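Local coordinates for protein ferredoxin CarAc (Pseudomonas resinovorans, PDB 7BUH) that carries electrons on a Rieske-type [2Fe-2S] cluster from the reductase CarAd to the terminal oxygenase CarAa during the dioxygenation of carbazole, at residues A28-Y33 with V100-E105; A41-C46 with G89-E94. All blocks are in the same frame, centred on the assembly; numbering follows the deposited sequence.

Interaction 1 of 2, residues A28-Y33 with V100-E105; sequences APLAVY and VYVAGE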
loop_
_atom_site.group_PDB
_atom_site.type_symbol
_atom_site.label_atom_id
_atom_site.label_comp_id
_atom_site.label_asym_id
_atom_site.label_seq_id
_atom_site.Cartn_x
_atom_site.Cartn_y
_atom_site.Cartn_z
ATOM N N ALA A 28 -4.170 3.600 -9.959
ATOM C CA ALA A 28 -2.901 2.960 -9.551
ATOM C C ALA A 28 -3.220 1.842 -8.569
ATOM O O ALA A 28 -4.097 2.002 -7.713
ATOM C CB ALA A 28 -2.013 3.976 -8.902
ATOM N N PRO A 29 -2.484 0.724 -8.624
ATOM C CA PRO A 29 -2.688 -0.367 -7.678
ATOM C C PRO A 29 -2.161 0.020 -6.289
ATOM O O PRO A 29 -1.306 0.878 -6.153
ATOM C CB PRO A 29 -1.906 -1.509 -8.310
ATOM C CG PRO A 29 -0.821 -0.797 -9.044
ATOM C CD PRO A 29 -1.516 0.375 -9.669
ATOM N N LEU A 30 -2.765 -0.599 -5.282
ATOM C CA LEU A 30 -2.361 -0.463 -3.859
ATOM C C LEU A 30 -1.728 -1.777 -3.381
ATOM O O LEU A 30 -1.998 -2.853 -3.940
ATOM C CB LEU A 30 -3.582 -0.099 -3.012
ATOM C CG LEU A 30 -4.401 1.083 -3.535
ATOM C CD1 LEU A 30 -5.641 1.309 -2.689
ATOM C CD2 LEU A 30 -3.556 2.340 -3.615
ATOM N N ALA A 31 -0.902 -1.664 -2.358
ATOM C CA ALA A 31 -0.360 -2.814 -1.602
ATOM C C ALA A 31 -0.935 -2.721 -0.194
ATOM O O ALA A 31 -0.912 -1.632 0.389
ATOM C CB ALA A 31 1.137 -2.779 -1.616
ATOM N N VAL A 32 -1.472 -3.817 0.310
ATOM C CA VAL A 32 -1.955 -3.921 1.708
ATOM C C VAL A 32 -1.017 -4.860 2.465
ATOM O O VAL A 32 -0.760 -5.991 1.980
ATOM C CB VAL A 32 -3.403 -4.422 1.747
ATOM C CG1 VAL A 32 -3.884 -4.593 3.160
ATOM C CG2 VAL A 32 -4.294 -3.465 0.988
ATOM N N TYR A 33 -0.501 -4.411 3.600
ATOM C CA TYR A 33 0.541 -5.135 4.367
ATOM C C TYR A 33 -0.041 -5.536 5.711
ATOM O O TYR A 33 -0.727 -4.704 6.300
ATOM C CB TYR A 33 1.752 -4.239 4.632
ATOM C CG TYR A 33 2.251 -3.460 3.453
ATOM C CD1 TYR A 33 1.763 -2.207 3.141
ATOM C CD2 TYR A 33 3.266 -3.960 2.668
ATOM C CE1 TYR A 33 2.242 -1.466 2.074
ATOM C CE2 TYR A 33 3.761 -3.233 1.599
ATOM C CZ TYR A 33 3.248 -1.990 1.290
ATOM O OH TYR A 33 3.795 -1.293 0.248
ATOM N N VAL A 100 -10.758 -7.230 5.568
ATOM C CA VAL A 100 -9.821 -6.087 5.371
ATOM C C VAL A 100 -10.356 -5.207 4.234
ATOM O O VAL A 100 -10.651 -5.741 3.130
ATOM C CB VAL A 100 -8.412 -6.604 5.035
ATOM C CG1 VAL A 100 -7.489 -5.427 4.778
ATOM C CG2 VAL A 100 -7.906 -7.506 6.161
ATOM N N TYR A 101 -10.498 -3.928 4.508
ATOM C CA TYR A 101 -10.862 -2.905 3.510
ATOM C C TYR A 101 -9.787 -1.842 3.459
ATOM O O TYR A 101 -9.341 -1.347 4.515
ATOM C CB TYR A 101 -12.190 -2.240 3.868
ATOM C CG TYR A 101 -13.371 -3.160 3.780
ATOM C CD1 TYR A 101 -13.614 -4.079 4.789
ATOM C CD2 TYR A 101 -14.290 -3.069 2.751
ATOM C CE1 TYR A 101 -14.699 -4.939 4.741
ATOM C CE2 TYR A 101 -15.389 -3.923 2.685
ATOM C CZ TYR A 101 -15.605 -4.854 3.703
ATOM O OH TYR A 101 -16.688 -5.699 3.717
ATOM N N VAL A 102 -9.451 -1.434 2.244
ATOM C CA VAL A 102 -8.544 -0.281 2.049
ATOM C C VAL A 102 -9.330 0.889 1.460
ATOM O O VAL A 102 -10.130 0.687 0.562
ATOM C CB VAL A 102 -7.285 -0.685 1.250
ATOM C CG1 VAL A 102 -7.568 -1.207 -0.149
ATOM C CG2 VAL A 102 -6.324 0.479 1.184
ATOM N N ALA A 103 -9.100 2.082 1.980
ATOM C CA ALA A 103 -9.727 3.309 1.472
ATOM C C ALA A 103 -9.335 3.459 0.002
ATOM O O ALA A 103 -8.188 3.038 -0.400
ATOM C CB ALA A 103 -9.339 4.488 2.300
ATOM N N GLY A 104 -10.300 3.887 -0.802
ATOM C CA GLY A 104 -10.132 4.078 -2.246
ATOM C C GLY A 104 -9.505 5.425 -2.478
ATOM O O GLY A 104 -9.178 5.672 -3.651
ATOM N N GLU A 105 -9.380 6.216 -1.389
ATOM C CA GLU A 105 -8.809 7.597 -1.347
ATOM C C GLU A 105 -8.885 8.202 -2.761
ATOM O O GLU A 105 -7.916 8.914 -3.157
ATOM C CB GLU A 105 -7.418 7.580 -0.674
ATOM C CG GLU A 105 -6.403 8.622 -1.167
ATOM C CD GLU A 105 -5.100 8.754 -0.387
ATOM O OE1 GLU A 105 -4.025 8.837 -1.018
ATOM O OE2 GLU A 105 -5.158 8.813 0.852
#

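Interaction 2 of 2, residues A41-C46 with G89-E94; sequences ATEDTC and GVFEVE. With FES (Fe2/s2 (inorganic) cluster), chain B.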
loop_
_atom_site.group_PDB
_atom_site.type_symbol
_atom_site.label_atom_id
_atom_site.label_comp_id
_atom_site.label_asym_id
_atom_site.label_seq_id
_atom_site.Cartn_x
_atom_site.Cartn_y
_atom_site.Cartn_z
ATOM N N ALA A 41 -1.523 0.292 4.217
ATOM C CA ALA A 41 -1.614 0.284 2.749
ATOM C C ALA A 41 -0.848 1.465 2.180
ATOM O O ALA A 41 -0.884 2.557 2.769
ATOM C CB ALA A 41 -3.054 0.317 2.307
ATOM N N THR A 42 -0.216 1.245 1.047
ATOM C CA THR A 42 0.405 2.317 0.247
ATOM C C THR A 42 0.027 2.114 -1.217
ATOM O O THR A 42 -0.547 1.088 -1.543
ATOM C CB THR A 42 1.934 2.274 0.405
ATOM O OG1 THR A 42 2.476 1.064 -0.140
ATOM C CG2 THR A 42 2.405 2.399 1.837
ATOM N N GLU A 43 0.448 3.029 -2.085
ATOM C CA GLU A 43 0.618 2.732 -3.511
ATOM C C GLU A 43 1.463 1.455 -3.624
ATOM O O GLU A 43 2.417 1.259 -2.828
ATOM C CB GLU A 43 1.309 3.886 -4.240
ATOM C CG GLU A 43 0.430 5.098 -4.374
ATOM C CD GLU A 43 1.148 6.442 -4.505
ATOM O OE1 GLU A 43 2.442 6.525 -4.487
ATOM O OE2 GLU A 43 0.385 7.441 -4.607
ATOM N N ASP A 44 1.135 0.590 -4.569
ATOM C CA ASP A 44 1.925 -0.640 -4.835
ATOM C C ASP A 44 3.201 -0.307 -5.623
ATOM O O ASP A 44 4.200 -1.085 -5.535
ATOM C CB ASP A 44 1.096 -1.632 -5.643
ATOM C CG ASP A 44 1.828 -2.935 -5.929
ATOM O OD1 ASP A 44 2.168 -3.626 -4.945
ATOM O OD2 ASP A 44 2.022 -3.246 -7.130
ATOM N N THR A 45 3.167 0.743 -6.437
ATOM C CA THR A 45 4.243 1.015 -7.421
ATOM C C THR A 45 5.376 1.744 -6.713
ATOM O O THR A 45 5.147 2.810 -6.204
ATOM C CB THR A 45 3.709 1.772 -8.633
ATOM O OG1 THR A 45 2.575 1.045 -9.136
ATOM C CG2 THR A 45 4.777 1.921 -9.695
ATOM N N CYS A 46 6.564 1.149 -6.697
ATOM C CA CYS A 46 7.783 1.795 -6.185
ATOM C C CYS A 46 7.985 3.113 -6.940
ATOM O O CYS A 46 7.980 3.107 -8.203
ATOM C CB CYS A 46 8.995 0.895 -6.362
ATOM S SG CYS A 46 10.440 1.600 -5.550
ATOM N N GLY A 89 2.165 7.404 -1.434
ATOM C CA GLY A 89 0.821 7.677 -0.940
ATOM C C GLY A 89 0.462 6.651 0.108
ATOM O O GLY A 89 0.750 5.457 -0.092
ATOM N N VAL A 90 -0.167 7.086 1.182
ATOM C CA VAL A 90 -0.656 6.149 2.229
ATOM C C VAL A 90 -2.183 6.100 2.166
ATOM O O VAL A 90 -2.840 7.157 1.891
ATOM C CB VAL A 90 -0.130 6.513 3.625
ATOM C CG1 VAL A 90 1.398 6.437 3.667
ATOM C CG2 VAL A 90 -0.630 7.856 4.104
ATOM N N PHE A 91 -2.740 4.921 2.405
ATOM C CA PHE A 91 -4.214 4.698 2.393
ATOM C C PHE A 91 -4.617 4.071 3.720
ATOM O O PHE A 91 -3.991 3.104 4.124
ATOM C CB PHE A 91 -4.639 3.832 1.205
ATOM C CG PHE A 91 -4.325 4.464 -0.125
ATOM C CD1 PHE A 91 -3.014 4.616 -0.557
ATOM C CD2 PHE A 91 -5.335 5.008 -0.909
ATOM C CE1 PHE A 91 -2.722 5.238 -1.760
ATOM C CE2 PHE A 91 -5.041 5.638 -2.109
ATOM C CZ PHE A 91 -3.737 5.743 -2.540
ATOM N N GLU A 92 -5.678 4.583 4.336
ATOM C CA GLU A 92 -6.317 3.975 5.531
ATOM C C GLU A 92 -6.781 2.532 5.258
ATOM O O GLU A 92 -7.261 2.223 4.139
ATOM C CB GLU A 92 -7.501 4.831 5.985
ATOM C CG GLU A 92 -8.025 4.437 7.355
ATOM C CD GLU A 92 -9.109 5.367 7.905
ATOM O OE1 GLU A 92 -9.305 6.465 7.314
ATOM O OE2 GLU A 92 -9.765 4.993 8.916
ATOM N N VAL A 93 -6.618 1.663 6.250
ATOM C CA VAL A 93 -7.063 0.240 6.219
ATOM C C VAL A 93 -7.947 0.004 7.437
ATOM O O VAL A 93 -7.505 0.356 8.541
ATOM C CB VAL A 93 -5.903 -0.765 6.212
ATOM C CG1 VAL A 93 -6.449 -2.195 6.176
ATOM C CG2 VAL A 93 -4.951 -0.521 5.052
ATOM N N GLU A 94 -9.154 -0.523 7.234
ATOM C CA GLU A 94 -10.080 -0.887 8.348
ATOM C C GLU A 94 -10.414 -2.367 8.208
ATOM O O GLU A 94 -10.757 -2.779 7.094
ATOM C CB GLU A 94 -11.349 -0.031 8.315
ATOM C CG GLU A 94 -11.164 1.364 8.920
ATOM C CD GLU A 94 -12.330 2.371 8.858
ATOM O OE1 GLU A 94 -12.095 3.561 9.211
ATOM O OE2 GLU A 94 -13.474 1.996 8.467
HETATM FE FE1 FES B . 14.132 0.935 -7.707
HETATM FE FE2 FES B . 12.043 0.121 -6.254
HETATM S S1 FES B . 12.150 0.183 -8.469
HETATM S S2 FES B . 14.088 0.630 -5.527
HETATM O O HOH W 1 -2.411 2.597 6.147
#

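Interaction 1 of 2, residues A28-Y33 with V100-E105
Val32 overlaps two valines of strand 100-103, one with each of its methyl groups. Its CG1 lies 4.0 Å from CG1 of Val100, while its CG2 rests against Val102, with CB of that residue 4.1 Å from Val32 CG2. In both pairs the side chains run past each other in opposite directions. The torsion of Val32 explains the division of labour: with CG1 opposite the backbone N (chi1 177°) and CG2 opposite the carbonyl carbon, this rotation directs CG1 to Val100 and CG2 to Val102. Leu30, two residues earlier on the same face, reaches obliquely across Val102 with a single branch, its CD1 meeting Val102 CG2 at 4.0 Å. The same methyl also lies 3.8 Å from the carbonyl oxygen of Ala103, at the end of the strand. Val102 is thus touched by both Leu30 and Val32.

No hydrogen bond joins the segments, whose strand axes come no closer than 9.1 Å and run 136° apart. They are not sheet neighbours but opposing parts of the curved antiparallel sheet, in the barrel-like base of the Rieske domain, facing each other across its interior. Leu6 and Val8 of strand 5-10 also pack on Val102, and Phe91 on Leu30. With every touching residue buried and only aliphatic carbons meeting between the side chains, the two parts are joined by dispersion and the exclusion of water.

Interaction 2 of 2, residues A41-C46 with G89-E94
Ala41 packs tightly against strand 90-96: its CB lies 3.4 Å from Val93 CG2, closer than usual for two carbons, and also touches the CB of Phe91. Its carbonyl oxygen takes a nearly straight bond from Phe91 N at 3.0 Å, with the donor well above the carbonyl plane. The Phe91 ring turns its edge to this oxygen, and its CE1 lies 4.1 Å from CG of Glu43.

Pairing is looser where, at the same Ala41-Phe91 pair, a water bridges the strands, accepting from Ala41 N and donating to Phe91 O at 2.6 Å. At the partly exposed other end, Glu43 N donates to Gly89 O (3.2 Å), and the extended side chain of Glu43, with CG anti to the carbonyl carbon (chi1 -71°), brings its carboxylate to Gly89 N, which OE1 receives at 3.2 Å from 78° out of the carboxylate plane. Backbone and carboxylate of one residue therefore hold both polar atoms of Gly89.

Past Glu43 the chain leaves the strand, and Cys46 SG binds an iron at 2.3 Å, as Cys65 does. The bridging water and off-plane carboxylate imply an irregular strand pair held by few direct bonds, from which the chain passes to the cluster.

Overall arrangement
The two interactions share the six-stranded antiparallel sheet of the Rieske domain, their centres 5 Å apart. Along the chain the segments come in the order 28-33, 41-46, 89-94, 100-105, so interaction 2 falls between the halves of interaction 1. Strands 27-35 and 38-43 are neighbours in the sheet, as are 90-96 and 99-103; interaction 2 pairs the inner strands of these two hairpins, and interaction 1 packs the outer ones together across the interior. A probable hydrogen bond between Tyr33 OH and Thr42 OG1 joins them directly. From Cys46 onward and before 89-94, the chain supplies the cluster ligands, including His48, Cys65 and His68, and the four-stranded sheet, which the curved sheet therefore carries.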